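PKS (Streptomyces albus, PDB 4OQJ) probably catalyses decarboxylative condensation of acyl units as a ketosynthase domain of an acyltransferase-less polyketide synthase in oxazolomycin biosynthesis. Local coordinates at residues A[48-53]-A[396-401]; A[379-384]-A[431-436]; A[515-520]-A[535-540]. All blocks are in the same frame, centred on the assembly; numbering follows the deposited sequence.

Contact 1: A[48-53]-A[396-401]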
ATOM      1  N   GLY A  48      25.312 -23.360  -4.985  1.00 23.94           N
ATOM      2  CA  GLY A  48      26.124 -22.421  -4.234  1.00 24.20           C
ATOM      3  C   GLY A  48      26.920 -21.461  -5.109  1.00 23.92           C
ATOM      4  O   GLY A  48      28.093 -21.231  -4.853  1.00 23.05           O
ATOM      5  N   ARG A  49      26.283 -20.876  -6.122  1.00 24.05           N
ATOM      6  CA  ARG A  49      26.999 -19.988  -7.031  0.52 25.39           C
ATOM      7  C   ARG A  49      26.707 -18.503  -6.807  1.00 23.37           C
ATOM      8  O   ARG A  49      25.576 -18.103  -6.506  1.00 18.77           O
ATOM      9  CB  ARG A  49      26.691 -20.380  -8.479  0.52 27.72           C
ATOM     10  CG  ARG A  49      27.361 -21.703  -8.872  0.52 32.92           C
ATOM     11  CD  ARG A  49      27.230 -22.024 -10.353  0.52 40.26           C
ATOM     12  NE  ARG A  49      25.877 -22.449 -10.719  0.52 43.65           N
ATOM     13  CZ  ARG A  49      24.948 -21.662 -11.258  0.52 44.47           C
ATOM     14  NH1 ARG A  49      25.200 -20.380 -11.510  0.52 43.61           N
ATOM     15  NH2 ARG A  49      23.756 -22.165 -11.555  0.52 46.38           N
ATOM     16  N   GLU A  50      27.771 -17.701  -6.927  1.00 22.11           N
ATOM     17  CA  GLU A  50      27.709 -16.236  -6.954  1.00 21.39           C
ATOM     18  C   GLU A  50      27.457 -15.805  -8.393  1.00 24.41           C
ATOM     19  O   GLU A  50      28.145 -16.281  -9.285  1.00 24.18           O
ATOM     20  CB  GLU A  50      29.027 -15.627  -6.487  1.00 26.28           C
ATOM     21  CG  GLU A  50      28.993 -14.768  -5.289  1.00 37.97           C
ATOM     22  CD  GLU A  50      30.354 -14.145  -5.044  1.00 44.45           C
ATOM     23  OE1 GLU A  50      31.369 -14.743  -5.466  1.00 46.47           O
ATOM     24  OE2 GLU A  50      30.414 -13.053  -4.451  1.00 40.98           O
ATOM     25  N   THR A  51      26.506 -14.910  -8.638  1.00 22.92           N
ATOM     26  CA  THR A  51      26.157 -14.551 -10.017  1.00 19.20           C
ATOM     27  C   THR A  51      26.819 -13.254 -10.469  1.00 19.43           C
ATOM     28  O   THR A  51      26.520 -12.727 -11.553  1.00 21.11           O
ATOM     29  CB  THR A  51      24.642 -14.417 -10.169  1.00 18.23           C
ATOM     30  OG1 THR A  51      24.175 -13.480  -9.207  1.00 18.64           O
ATOM     31  CG2 THR A  51      23.971 -15.752  -9.922  1.00 18.25           C
ATOM     32  N   LEU A  52      27.715 -12.750  -9.630  1.00 20.67           N
ATOM     33  CA  LEU A  52      28.496 -11.554  -9.922  1.00 24.74           C
ATOM     34  C   LEU A  52      29.138 -11.614 -11.305  1.00 28.60           C
ATOM     35  O   LEU A  52      29.768 -12.609 -11.663  1.00 28.79           O
ATOM     36  CB  LEU A  52      29.577 -11.374  -8.862  1.00 22.40           C
ATOM     37  CG  LEU A  52      30.383 -10.081  -8.930  1.00 25.60           C
ATOM     38  CD1 LEU A  52      29.481  -8.896  -8.612  1.00 21.67           C
ATOM     39  CD2 LEU A  52      31.571 -10.140  -7.988  1.00 31.66           C
ATOM     40  N   THR A  53      28.961 -10.547 -12.075  1.00 22.61           N
ATOM     41  CA  THR A  53      29.600 -10.411 -13.374  1.00 22.42           C
ATOM     42  C   THR A  53      30.794  -9.470 -13.243  1.00 25.62           C
ATOM     43  O   THR A  53      30.669  -8.393 -12.666  1.00 27.92           O
ATOM     44  CB  THR A  53      28.617  -9.866 -14.435  1.00 24.34           C
ATOM     45  OG1 THR A  53      27.547 -10.802 -14.630  1.00 26.88           O
ATOM     46  CG2 THR A  53      29.327  -9.626 -15.771  1.00 32.50           C
ATOM     47  N   SER A 396      24.885 -20.261   2.365  1.00 19.67           N
ATOM     48  CA  SER A 396      25.097 -18.826   2.361  1.00 20.09           C
ATOM     49  C   SER A 396      26.569 -18.644   1.989  1.00 21.02           C
ATOM     50  O   SER A 396      27.432 -19.284   2.577  1.00 20.85           O
ATOM     51  CB  SER A 396      24.765 -18.229   3.732  1.00 23.11           C
ATOM     52  OG  SER A 396      24.668 -16.816   3.674  1.00 24.15           O
ATOM     53  N   LEU A 397      26.862 -17.810   0.996  1.00 20.58           N
ATOM     54  CA  LEU A 397      28.192 -17.800   0.386  1.00 22.38           C
ATOM     55  C   LEU A 397      29.161 -16.808   1.033  1.00 23.77           C
ATOM     56  O   LEU A 397      28.757 -15.935   1.804  1.00 22.64           O
ATOM     57  CB  LEU A 397      28.064 -17.494  -1.113  1.00 20.39           C
ATOM     58  CG  LEU A 397      27.145 -18.453  -1.888  1.00 22.35           C
ATOM     59  CD1 LEU A 397      27.147 -18.154  -3.380  1.00 20.78           C
ATOM     60  CD2 LEU A 397      27.496 -19.920  -1.641  1.00 27.17           C
ATOM     61  N   CYS A 398      30.444 -16.977   0.714  1.00 24.75           N
ATOM     62  CA  CYS A 398      31.513 -16.098   1.188  1.00 26.96           C
ATOM     63  C   CYS A 398      31.610 -16.072   2.713  1.00 31.74           C
ATOM     64  O   CYS A 398      32.021 -15.068   3.299  1.00 38.13           O
ATOM     65  CB  CYS A 398      31.310 -14.675   0.649  1.00 25.52           C
ATOM     66  SG  CYS A 398      31.247 -14.564  -1.166  1.00 36.65           S
ATOM     67  N   PHE A 399      31.224 -17.178   3.350  1.00 30.59           N
ATOM     68  CA  PHE A 399      31.350 -17.318   4.799  1.00 31.40           C
ATOM     69  C   PHE A 399      32.495 -18.258   5.168  1.00 34.89           C
ATOM     70  O   PHE A 399      32.418 -19.457   4.920  1.00 36.28           O
ATOM     71  CB  PHE A 399      30.063 -17.849   5.424  1.00 25.65           C
ATOM     72  CG  PHE A 399      30.117 -17.903   6.921  1.00 27.18           C
ATOM     73  CD1 PHE A 399      29.955 -16.752   7.668  1.00 27.85           C
ATOM     74  CD2 PHE A 399      30.357 -19.093   7.576  1.00 27.94           C
ATOM     75  CE1 PHE A 399      30.009 -16.793   9.044  1.00 30.54           C
ATOM     76  CE2 PHE A 399      30.422 -19.141   8.951  1.00 27.86           C
ATOM     77  CZ  PHE A 399      30.252 -17.997   9.686  1.00 27.98           C
ATOM     78  N   GLU A 400      33.533 -17.702   5.780  1.00 34.71           N
ATOM     79  CA  GLU A 400      34.744 -18.458   6.109  1.00 37.51           C
ATOM     80  C   GLU A 400      34.956 -18.524   7.607  1.00 38.36           C
ATOM     81  O   GLU A 400      35.372 -19.549   8.138  1.00 39.85           O
ATOM     82  CB  GLU A 400      35.957 -17.822   5.448  1.00 43.12           C
ATOM     83  CG  GLU A 400      35.879 -17.822   3.932  1.00 66.86           C
ATOM     84  CD  GLU A 400      36.950 -16.964   3.293  1.00 92.67           C
ATOM     85  OE1 GLU A 400      37.858 -16.499   4.023  1.00100.30           O
ATOM     86  OE2 GLU A 400      36.880 -16.752   2.061  1.00102.07           O
ATOM     87  N   ALA A 401      34.674 -17.412   8.277  1.00 35.27           N
ATOM     88  CA  ALA A 401      34.797 -17.328   9.725  1.00 37.98           C
ATOM     89  C   ALA A 401      33.821 -16.282  10.234  1.00 36.77           C
ATOM     90  O   ALA A 401      33.699 -15.212   9.632  1.00 32.10           O
ATOM     91  CB  ALA A 401      36.208 -16.973  10.131  1.00 38.16           C
TER
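Gly48 and Leu397 face each other across two irregular segments, their CA atoms 6.9 Å apart, with Gly48 in a positive-phi conformation that closes the preceding helix 38-46 in a Schellman motif. Leu397 does most of the touching, and its two methyl groups divide the work. CD1 presses on the carbonyl carbon of Arg49, 3.5 Å from Arg49 C, while CD2 sits 3.5 Å from Gly48 O. A chi1 of -56° puts CG anti to the carbonyl carbon, and chi2 of -176° then sets the two methyls against the backbone of Gly48 and Arg49. The contact thus joins the loop that follows a helix near the start of the ketosynthase domain to the long connection between strands 392-393 and 413-415, at the surface of this thiolase-type fold. Glu50 runs past the same leucine, its CG 4.3 Å from Leu397 CD1, and carries on in an extended chain to its carboxylate. There OE2 comes within 3.7 Å of Cys398 SG, a van der Waals approach, whereas the hydrogen bond of this oxygen is with ND1 of His243. Helix 366-369 helps hold both backbones: Asn368 ND2 bonds Arg49 O, and Thr367 OG1 is paired with Leu397 N.

Contact 2: A[379-384]-A[431-436]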
ATOM      1  N   ALA A 379      13.755 -11.898  -3.756  1.00  9.25           N
ATOM      2  CA  ALA A 379      14.853 -12.840  -3.877  1.00 10.41           C
ATOM      3  C   ALA A 379      14.950 -13.685  -2.593  1.00 14.38           C
ATOM      4  O   ALA A 379      15.142 -14.901  -2.648  1.00 14.08           O
ATOM      5  CB  ALA A 379      16.161 -12.107  -4.155  1.00 12.74           C
ATOM      6  N   GLY A 380      14.750 -13.053  -1.444  1.00 12.81           N
ATOM      7  CA  GLY A 380      14.814 -13.756  -0.164  1.00 13.91           C
ATOM      8  C   GLY A 380      13.643 -14.722   0.060  1.00 13.21           C
ATOM      9  O   GLY A 380      13.834 -15.848   0.508  1.00 11.06           O
ATOM     10  N   LEU A 381      12.427 -14.274  -0.247  1.00 11.08           N
ATOM     11  CA  LEU A 381      11.234 -15.091  -0.046  1.00 11.36           C
ATOM     12  C   LEU A 381      11.210 -16.270  -1.015  1.00 12.01           C
ATOM     13  O   LEU A 381      10.929 -17.407  -0.616  1.00 13.84           O
ATOM     14  CB  LEU A 381       9.969 -14.241  -0.206  1.00 10.94           C
ATOM     15  CG  LEU A 381       8.612 -14.954  -0.085  1.00 15.41           C
ATOM     16  CD1 LEU A 381       8.490 -15.729   1.220  1.00 18.33           C
ATOM     17  CD2 LEU A 381       7.490 -13.940  -0.203  1.00 17.04           C
ATOM     18  N   ILE A 382      11.530 -16.010  -2.281  1.00 10.16           N
ATOM     19  CA  ILE A 382      11.487 -17.063  -3.277  1.00 11.40           C
ATOM     20  C   ILE A 382      12.578 -18.092  -3.005  1.00 11.23           C
ATOM     21  O   ILE A 382      12.322 -19.264  -3.166  1.00 11.62           O
ATOM     22  CB  ILE A 382      11.579 -16.505  -4.713  1.00 11.06           C
ATOM     23  CG1 ILE A 382      10.264 -15.789  -5.040  1.00 11.39           C
ATOM     24  CG2 ILE A 382      11.792 -17.641  -5.727  1.00 14.69           C
ATOM     25  CD1 ILE A 382      10.252 -15.014  -6.343  1.00 10.14           C
ATOM     26  N   LYS A 383      13.762 -17.683  -2.541  1.00 12.24           N
ATOM     27  CA  LYS A 383      14.780 -18.665  -2.159  1.00 13.18           C
ATOM     28  C   LYS A 383      14.219 -19.571  -1.083  1.00 16.28           C
ATOM     29  O   LYS A 383      14.397 -20.782  -1.127  1.00 17.05           O
ATOM     30  CB  LYS A 383      16.069 -17.990  -1.645  1.00 12.77           C
ATOM     31  CG  LYS A 383      16.933 -18.861  -0.708  1.00 13.46           C
ATOM     32  CD  LYS A 383      18.113 -18.066  -0.132  1.00 16.37           C
ATOM     33  CE  LYS A 383      18.910 -18.899   0.876  1.00 17.26           C
ATOM     34  NZ  LYS A 383      19.987 -18.080   1.436  1.00 15.62           N
ATOM     35  N   THR A 384      13.549 -18.970  -0.107  1.00 13.43           N
ATOM     36  CA  THR A 384      13.068 -19.710   1.055  1.00 14.54           C
ATOM     37  C   THR A 384      11.937 -20.647   0.642  1.00 15.53           C
ATOM     38  O   THR A 384      11.852 -21.776   1.113  1.00 16.55           O
ATOM     39  CB  THR A 384      12.601 -18.726   2.175  1.00 17.98           C
ATOM     40  OG1 THR A 384      13.712 -17.907   2.573  1.00 16.96           O
ATOM     41  CG2 THR A 384      12.071 -19.468   3.381  1.00 16.12           C
ATOM     42  N   ALA A 431      10.276 -21.412   8.284  1.00 16.71           N
ATOM     43  CA  ALA A 431      11.314 -20.422   8.098  1.00 15.93           C
ATOM     44  C   ALA A 431      10.805 -19.018   8.361  1.00 16.43           C
ATOM     45  O   ALA A 431       9.596 -18.745   8.278  1.00 14.45           O
ATOM     46  CB  ALA A 431      11.876 -20.505   6.682  1.00 15.98           C
ATOM     47  N   GLY A 432      11.746 -18.127   8.663  1.00 14.44           N
ATOM     48  CA  GLY A 432      11.475 -16.703   8.669  1.00 15.20           C
ATOM     49  C   GLY A 432      12.211 -16.000   7.537  1.00 13.71           C
ATOM     50  O   GLY A 432      13.309 -16.404   7.139  1.00 15.41           O
ATOM     51  N   VAL A 433      11.603 -14.942   7.025  1.00 12.07           N
ATOM     52  CA  VAL A 433      12.204 -14.118   5.997  1.00 11.63           C
ATOM     53  C   VAL A 433      12.116 -12.654   6.404  1.00 11.81           C
ATOM     54  O   VAL A 433      11.010 -12.129   6.594  1.00 13.84           O
ATOM     55  CB  VAL A 433      11.500 -14.304   4.649  1.00 12.31           C
ATOM     56  CG1 VAL A 433      12.242 -13.545   3.558  1.00 11.70           C
ATOM     57  CG2 VAL A 433      11.375 -15.767   4.312  1.00 12.53           C
ATOM     58  N   SER A 434      13.268 -11.994   6.514  1.00 11.28           N
ATOM     59  CA  SER A 434      13.332 -10.588   6.914  1.00 10.27           C
ATOM     60  C   SER A 434      13.678  -9.655   5.773  1.00 11.30           C
ATOM     61  O   SER A 434      14.447 -10.001   4.880  1.00 14.27           O
ATOM     62  CB  SER A 434      14.373 -10.401   8.018  1.00 10.47           C
ATOM     63  OG  SER A 434      13.977 -11.083   9.188  1.00 15.12           O
ATOM     64  N   SER A 435      13.149  -8.444   5.838  1.00 10.01           N
ATOM     65  CA  SER A 435      13.565  -7.376   4.938  1.00 11.62           C
ATOM     66  C   SER A 435      13.402  -6.027   5.635  1.00 12.38           C
ATOM     67  O   SER A 435      12.304  -5.685   6.064  1.00 14.19           O
ATOM     68  CB  SER A 435      12.758  -7.441   3.646  1.00 13.23           C
ATOM     69  OG  SER A 435      13.306  -6.589   2.670  1.00 18.61           O
ATOM     70  N   PHE A 436      14.497  -5.267   5.745  1.00 15.50           N
ATOM     71  CA  PHE A 436      14.508  -3.987   6.452  1.00 16.65           C
ATOM     72  C   PHE A 436      14.908  -2.842   5.528  1.00 18.26           C
ATOM     73  O   PHE A 436      15.984  -2.853   4.942  1.00 17.50           O
ATOM     74  CB  PHE A 436      15.468  -4.037   7.638  1.00 15.85           C
ATOM     75  CG  PHE A 436      15.300  -5.251   8.489  1.00 15.19           C
ATOM     76  CD1 PHE A 436      14.045  -5.645   8.916  1.00 14.95           C
ATOM     77  CD2 PHE A 436      16.394  -6.019   8.848  1.00 14.56           C
ATOM     78  CE1 PHE A 436      13.893  -6.770   9.711  1.00 16.39           C
ATOM     79  CE2 PHE A 436      16.240  -7.154   9.637  1.00 14.60           C
ATOM     80  CZ  PHE A 436      15.002  -7.523  10.064  1.00 14.93           C
TER
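Val433 and Thr384 carry the apolar side of this buried contact, where helix 379-384 runs almost antiparallel to strand 431-436, the two axes inclined at 171° and 8.4 Å apart at their closest. The two branches of the valine rest on successive parts of the helix surface that faces the strand. CG1 lies against bare backbone, 3.9 Å from Leu381 N, because Gly380 contributes no side chain there. CG2 slips past Thr384, 3.6 Å from its OG1, and also meets Leu381 CD1 at 4.2 Å. The other branch of Thr384, CG2, abuts Ala431 CB at 3.5 Å, tighter than usual for two methyl carbons.

Between the two segments the contact is apolar; the polar end of Thr384 is used inside the helix. Thr384 OG1 donates to Gly380 O over 2.9 Å, and the amide Thr384 N reaches the same oxygen from the opposite face of its carbonyl plane. A chi1 of -60° turns the hydroxyl back to that carbonyl and leaves CG2 directed at the strand, so the threonine presents mainly carbon to Ala431.

In the layered thiolase fold, helix 376-390 probably corresponds to one of the two helices sandwiched between sheets. Leu381 and Val433 both pack on Leu197 of helix 195-209, Lys383 forms a salt bridge with Glu327 of strand 325-327, and strand 430-436 is hydrogen-bonded between that strand and strand 441-448.

Contact 3: A[515-520]-A[535-540]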
ATOM      1  N   ALA A 515      -2.472 -28.320 -31.370  1.00 19.80           N
ATOM      2  CA  ALA A 515      -3.094 -29.302 -30.490  1.00 19.71           C
ATOM      3  C   ALA A 515      -2.704 -30.722 -30.857  1.00 21.07           C
ATOM      4  O   ALA A 515      -2.340 -31.024 -31.995  1.00 22.35           O
ATOM      5  CB  ALA A 515      -4.611 -29.154 -30.504  1.00 18.41           C
ATOM      6  N   LEU A 516      -2.799 -31.589 -29.864  1.00 25.11           N
ATOM      7  CA  LEU A 516      -2.346 -32.964 -29.987  1.00 30.66           C
ATOM      8  C   LEU A 516      -3.156 -33.834 -29.060  1.00 23.73           C
ATOM      9  O   LEU A 516      -3.306 -33.515 -27.890  1.00 22.12           O
ATOM     10  CB  LEU A 516      -0.863 -33.081 -29.634  1.00 24.85           C
ATOM     11  CG  LEU A 516      -0.358 -34.504 -29.420  1.00 25.61           C
ATOM     12  CD1 LEU A 516      -0.300 -35.204 -30.754  1.00 25.39           C
ATOM     13  CD2 LEU A 516       0.989 -34.517 -28.722  1.00 28.82           C
ATOM     14  N   VAL A 517      -3.667 -34.945 -29.573  1.00 21.94           N
ATOM     15  CA  VAL A 517      -4.293 -35.945 -28.721  1.00 23.04           C
ATOM     16  C   VAL A 517      -3.213 -36.943 -28.299  1.00 25.79           C
ATOM     17  O   VAL A 517      -2.576 -37.562 -29.146  1.00 26.44           O
ATOM     18  CB  VAL A 517      -5.438 -36.701 -29.448  1.00 27.30           C
ATOM     19  CG1 VAL A 517      -6.059 -37.735 -28.526  1.00 27.63           C
ATOM     20  CG2 VAL A 517      -6.497 -35.732 -29.962  1.00 24.56           C
ATOM     21  N   ALA A 518      -3.032 -37.130 -27.001  1.00 24.77           N
ATOM     22  CA  ALA A 518      -1.957 -37.983 -26.523  1.00 30.15           C
ATOM     23  C   ALA A 518      -2.490 -38.991 -25.536  1.00 28.26           C
ATOM     24  O   ALA A 518      -3.494 -38.755 -24.866  1.00 24.24           O
ATOM     25  CB  ALA A 518      -0.852 -37.140 -25.880  1.00 36.41           C
ATOM     26  N   THR A 519      -1.794 -40.118 -25.448  1.00 30.66           N
ATOM     27  CA  THR A 519      -2.194 -41.211 -24.579  1.00 36.22           C
ATOM     28  C   THR A 519      -1.425 -41.192 -23.256  1.00 39.38           C
ATOM     29  O   THR A 519      -1.822 -41.833 -22.284  1.00 40.73           O
ATOM     30  CB  THR A 519      -1.969 -42.535 -25.296  1.00 41.04           C
ATOM     31  OG1 THR A 519      -0.600 -42.598 -25.714  1.00 42.26           O
ATOM     32  CG2 THR A 519      -2.853 -42.610 -26.523  1.00 39.35           C
ATOM     33  N   GLY A 520      -0.331 -40.441 -23.215  1.00 40.48           N
ATOM     34  CA  GLY A 520       0.418 -40.267 -21.983  1.00 36.38           C
ATOM     35  C   GLY A 520       1.526 -39.250 -22.147  1.00 34.37           C
ATOM     36  O   GLY A 520       1.718 -38.693 -23.234  1.00 29.50           O
ATOM     37  N   ARG A 535      -0.440 -36.180 -36.372  1.00 35.14           N
ATOM     38  CA  ARG A 535      -0.940 -36.166 -35.006  1.00 32.11           C
ATOM     39  C   ARG A 535      -1.028 -34.748 -34.461  1.00 28.68           C
ATOM     40  O   ARG A 535      -1.970 -34.414 -33.752  1.00 27.07           O
ATOM     41  CB  ARG A 535      -0.040 -36.983 -34.081  1.00 37.87           C
ATOM     42  CG  ARG A 535       0.072 -38.453 -34.415  1.00 40.30           C
ATOM     43  CD  ARG A 535       0.794 -39.154 -33.289  1.00 39.27           C
ATOM     44  NE  ARG A 535       0.034 -39.031 -32.050  1.00 35.43           N
ATOM     45  CZ  ARG A 535       0.440 -39.485 -30.873  1.00 32.91           C
ATOM     46  NH1 ARG A 535       1.621 -40.085 -30.754  1.00 31.72           N
ATOM     47  NH2 ARG A 535      -0.338 -39.331 -29.810  1.00 31.63           N
ATOM     48  N   VAL A 536      -0.022 -33.940 -34.782  1.00 32.68           N
ATOM     49  CA  VAL A 536       0.063 -32.570 -34.295  1.00 32.46           C
ATOM     50  C   VAL A 536      -0.664 -31.639 -35.265  1.00 27.42           C
ATOM     51  O   VAL A 536      -0.319 -31.542 -36.440  1.00 27.76           O
ATOM     52  CB  VAL A 536       1.531 -32.133 -34.116  1.00 37.60           C
ATOM     53  CG1 VAL A 536       1.642 -30.629 -33.850  1.00 38.96           C
ATOM     54  CG2 VAL A 536       2.162 -32.917 -32.980  1.00 40.08           C
HETATM   55  N   MSE A 537      -1.687 -30.972 -34.749  1.00 26.05           N
HETATM   56  CA  MSE A 537      -2.516 -30.080 -35.536  1.00 29.25           C
HETATM   57  C   MSE A 537      -2.085 -28.660 -35.271  1.00 35.76           C
HETATM   58  O   MSE A 537      -1.938 -28.266 -34.117  1.00 30.03           O
HETATM   59  CB  MSE A 537      -3.993 -30.264 -35.177  1.00 28.17           C
HETATM   60  CG  MSE A 537      -4.476 -31.720 -35.295  1.00 37.55           C
HETATM   61 SE   MSE A 537      -6.263 -32.029 -34.557  0.72 35.94          SE
HETATM   62  CE  MSE A 537      -5.784 -32.389 -32.719  1.00 24.19           C
ATOM     63  N   THR A 538      -1.878 -27.897 -36.334  1.00 26.72           N
ATOM     64  CA  THR A 538      -1.481 -26.495 -36.210  1.00 25.71           C
ATOM     65  C   THR A 538      -2.326 -25.638 -37.126  1.00 27.65           C
ATOM     66  O   THR A 538      -2.543 -25.994 -38.281  1.00 30.02           O
ATOM     67  CB  THR A 538      -0.001 -26.281 -36.582  1.00 26.73           C
ATOM     68  OG1 THR A 538       0.825 -27.204 -35.863  1.00 28.72           O
ATOM     69  CG2 THR A 538       0.430 -24.865 -36.273  1.00 25.48           C
ATOM     70  N   ALA A 539      -2.776 -24.498 -36.627  1.00 26.94           N
ATOM     71  CA  ALA A 539      -3.546 -23.567 -37.430  1.00 28.74           C
ATOM     72  C   ALA A 539      -3.422 -22.179 -36.846  1.00 33.69           C
ATOM     73  O   ALA A 539      -3.060 -22.016 -35.669  1.00 31.80           O
ATOM     74  CB  ALA A 539      -5.005 -24.001 -37.496  1.00 26.96           C
ATOM     75  N   GLY A 540      -3.713 -21.178 -37.667  1.00 32.11           N
ATOM     76  CA  GLY A 540      -3.598 -19.796 -37.237  1.00 32.54           C
ATOM     77  C   GLY A 540      -4.752 -18.950 -37.723  1.00 32.56           C
ATOM     78  O   GLY A 540      -5.703 -19.468 -38.307  1.00 36.65           O
TER
HETATM   79  O   HOH W   1      -3.657 -35.674 -32.317  1.00 19.66           O
HETATM   80  O   HOH W   2      -2.661 -38.183 -32.017  1.00 30.28           O
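Ala515 and Met537 (modelled as selenomethionine) form an antiparallel hydrogen-bonded pair: Ala515 N donates to Met537 O and Met537 N to Ala515 O, each over 2.8 Å, the second nearly straight at 171°. Farther along, the direct backbone pairing gives way to Arg535. Its NH2 donates to Val517 O at 2.9 Å, lying in the carbonyl plane, while one water bridges Arg535 NE to that same oxygen and another accepts from Val517 N. A salt bridge from Arg535 NH1 to Asp523 on helix 521-530 further fixes the guanidinium group. Strand 512-518, helix 521-530 and strand 536-539 follow one another, and 536-539 is an outer strand of a three-stranded antiparallel sheet, consistent with the ketosynthase-to-acyltransferase linker (flanking) domain of modular synthases. On one sheet face the Met537 chain bends at chi3, -87°, and folds back so that CE rests 4.1 Å from Ala515 CB and 4.4 Å from Val517 CG2; helix 660-673 packs on these residues. On the other face, Leu516 CD1 touches Arg535 O at 3.5 Å and Val536 CG2 at 4.0 Å, and the leucine also packs on Ala527 and Leu528 of helix 521-530.

Contacts 1 and 2 belong to the ketosynthase fold, and their segments alternate along the chain in the order 48-53, 379-384, 396-401, 431-436. Their centres are about 17 Å apart, with nearest atoms about 5 Å apart. Helix 376-390 of contact 2 leads through strand 392-393 into the loop of contact 1, so a surface loop and a buried helix-strand layer are close neighbours. Contact 3 comes later in the chain, on a separate three-stranded sheet, its centre about 46 Å from that of contact 1 and 42 Å from that of contact 2. It lies in what is probably the linker unit flanking the ketosynthase, and concerns that unit's internal build, not the ketosynthase sheet that contains strand 430-436.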